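Local coordinates for protein AlkZ (Streptomyces sahachiroi, PDB 5UUJ) that belongs to the AlkZ-like family of DNA glycosylases, mixed helix-and-strand proteins related to helix-turn-helix folds, at residues Ser8-Phe13 / Pro277-Arg282. Residues are numbered along the deposited sequence; the frame is centred on the assembly and turned at random.
Sequences SWRQVF and PCTGIR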
# COMPACT_ATOMS: atom_id res chain seq x y z
N SER A 8 6.26 12.19 21.82
CA SER A 8 6.44 10.80 22.20
C SER A 8 5.94 9.90 21.08
O SER A 8 5.21 10.35 20.20
CB SER A 8 5.69 10.49 23.50
OG SER A 8 4.29 10.52 23.28
N TRP A 9 6.32 8.63 21.12
CA TRP A 9 5.88 7.69 20.11
C TRP A 9 4.39 7.40 20.25
O TRP A 9 3.69 7.23 19.25
CB TRP A 9 6.68 6.39 20.17
CG TRP A 9 7.98 6.49 19.45
CD1 TRP A 9 9.23 6.43 19.99
CD2 TRP A 9 8.17 6.71 18.04
NE1 TRP A 9 10.18 6.59 19.01
CE2 TRP A 9 9.56 6.76 17.81
CE3 TRP A 9 7.29 6.86 16.96
CZ2 TRP A 9 10.09 6.95 16.54
CZ3 TRP A 9 7.83 7.05 15.70
CH2 TRP A 9 9.21 7.10 15.50
N ARG A 10 3.90 7.37 21.48
CA ARG A 10 2.49 7.11 21.71
C ARG A 10 1.62 8.29 21.26
O ARG A 10 0.47 8.10 20.90
CB ARG A 10 2.24 6.78 23.18
CG ARG A 10 2.64 5.36 23.53
CD ARG A 10 2.41 5.02 24.99
NE ARG A 10 1.00 4.95 25.33
CZ ARG A 10 0.53 4.49 26.48
NH1 ARG A 10 1.36 4.05 27.42
NH2 ARG A 10 -0.78 4.46 26.71
N GLN A 11 2.18 9.49 21.27
CA GLN A 11 1.53 10.62 20.60
C GLN A 11 1.45 10.35 19.10
O GLN A 11 0.39 10.48 18.50
CB GLN A 11 2.28 11.92 20.85
CG GLN A 11 1.99 12.56 22.19
CD GLN A 11 2.55 13.97 22.28
OE1 GLN A 11 3.76 14.18 22.20
NE2 GLN A 11 1.66 14.95 22.43
N VAL A 12 2.58 9.98 18.51
CA VAL A 12 2.66 9.72 17.08
C VAL A 12 1.69 8.61 16.68
O VAL A 12 0.99 8.74 15.67
CB VAL A 12 4.10 9.34 16.66
CG1 VAL A 12 4.15 8.79 15.23
CG2 VAL A 12 5.03 10.54 16.79
N PHE A 13 1.63 7.54 17.46
CA PHE A 13 0.76 6.42 17.15
C PHE A 13 -0.71 6.84 17.13
O PHE A 13 -1.46 6.49 16.23
CB PHE A 13 0.95 5.28 18.15
CG PHE A 13 2.33 4.68 18.15
CD1 PHE A 13 3.12 4.72 17.01
CD2 PHE A 13 2.84 4.09 19.29
CE1 PHE A 13 4.39 4.18 17.01
CE2 PHE A 13 4.11 3.54 19.30
CZ PHE A 13 4.88 3.58 18.16
N PRO A 277 -1.46 10.68 24.23
CA PRO A 277 -0.79 9.39 24.00
C PRO A 277 -1.76 8.25 23.67
O PRO A 277 -2.82 8.15 24.27
CB PRO A 277 -0.07 9.13 25.33
CG PRO A 277 0.17 10.46 25.89
CD PRO A 277 -0.98 11.32 25.47
N CYS A 278 -1.37 7.41 22.73
CA CYS A 278 -2.22 6.32 22.26
C CYS A 278 -2.58 5.34 23.37
O CYS A 278 -1.71 4.91 24.13
CB CYS A 278 -1.53 5.58 21.11
SG CYS A 278 -2.57 4.36 20.25
N THR A 279 -3.87 5.01 23.46
CA THR A 279 -4.36 3.95 24.34
C THR A 279 -5.38 3.09 23.61
O THR A 279 -6.05 3.56 22.69
CB THR A 279 -5.02 4.51 25.62
OG1 THR A 279 -6.11 5.36 25.26
CG2 THR A 279 -4.02 5.30 26.45
N GLY A 280 -5.50 1.83 24.02
CA GLY A 280 -6.56 0.96 23.53
C GLY A 280 -6.09 -0.17 22.63
O GLY A 280 -4.92 -0.25 22.27
N ILE A 281 -7.03 -1.03 22.27
CA ILE A 281 -6.75 -2.19 21.43
C ILE A 281 -7.34 -2.01 20.04
O ILE A 281 -8.42 -1.45 19.87
CB ILE A 281 -7.33 -3.49 22.04
CG1 ILE A 281 -6.83 -3.68 23.48
CG2 ILE A 281 -6.98 -4.70 21.19
CD1 ILE A 281 -5.33 -3.79 23.61
N ARG A 282 -6.61 -2.48 19.04
CA ARG A 282 -7.08 -2.48 17.66
C ARG A 282 -6.67 -3.79 16.99
O ARG A 282 -5.53 -4.22 17.12
CB ARG A 282 -6.53 -1.27 16.91
CG ARG A 282 -7.21 -0.97 15.59
CD ARG A 282 -8.61 -0.39 15.77
NE ARG A 282 -9.46 -0.76 14.64
CZ ARG A 282 -10.32 0.04 14.02
NH1 ARG A 282 -10.50 1.30 14.41
NH2 ARG A 282 -11.03 -0.43 13.00
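The first turn of helix 9-19, closed by a capping box, receives the extended linker that runs from helix 269-274 into strand 281-284, an outermost strand of the mixed sheet, and Arg10 and Cys278 carry the contact through both backbone and side chain. Cys278 N donates to Arg10 O at 2.7 Å, approaching from above the carbonyl plane, 56° out of it, rather than along a lone pair. In return the Arg10 guanidinium takes Cys278 O side-on: NE lies 3.0 Å and NH2 2.8 Å from that one oxygen, which sits close to the guanidinium plane. The two residues thus pair reciprocally through three hydrogen bonds, all of them noticeably bent at the hydrogen. A bend at chi3 (69°) in an otherwise extended Arg10 chain turns the NE and NH2 edge onto the carbonyl, and the double grip should limit rotation of the group. Thr279 CG2 touches the same edge, and Asp324 offers NH2 a long, weak ion pair, while its OD1 accepts from Gly280 N.

Apolar atoms fill in around these bonds. The Pro277 ring lies against the base of the arginine, CB to Arg10 CB 3.9 Å, and Cys278 CB meets Phe13 CB one helical turn on. With SG anti to its backbone N (chi1 -171°), the buried Cys278 side chain also packs on Ala14 and Met17 of the same helix.

The box itself joins Ser8 and Gln11 in both directions. Gln11 NE2 bonds to Thr275 O at the start of the linker, tying the helix's first turn to it a second time. Gln11 N donates to Ser8 OG at 3.1 Å, and Ser8 N reaches a lone pair of Gln11 OE1 at 3.2 Å.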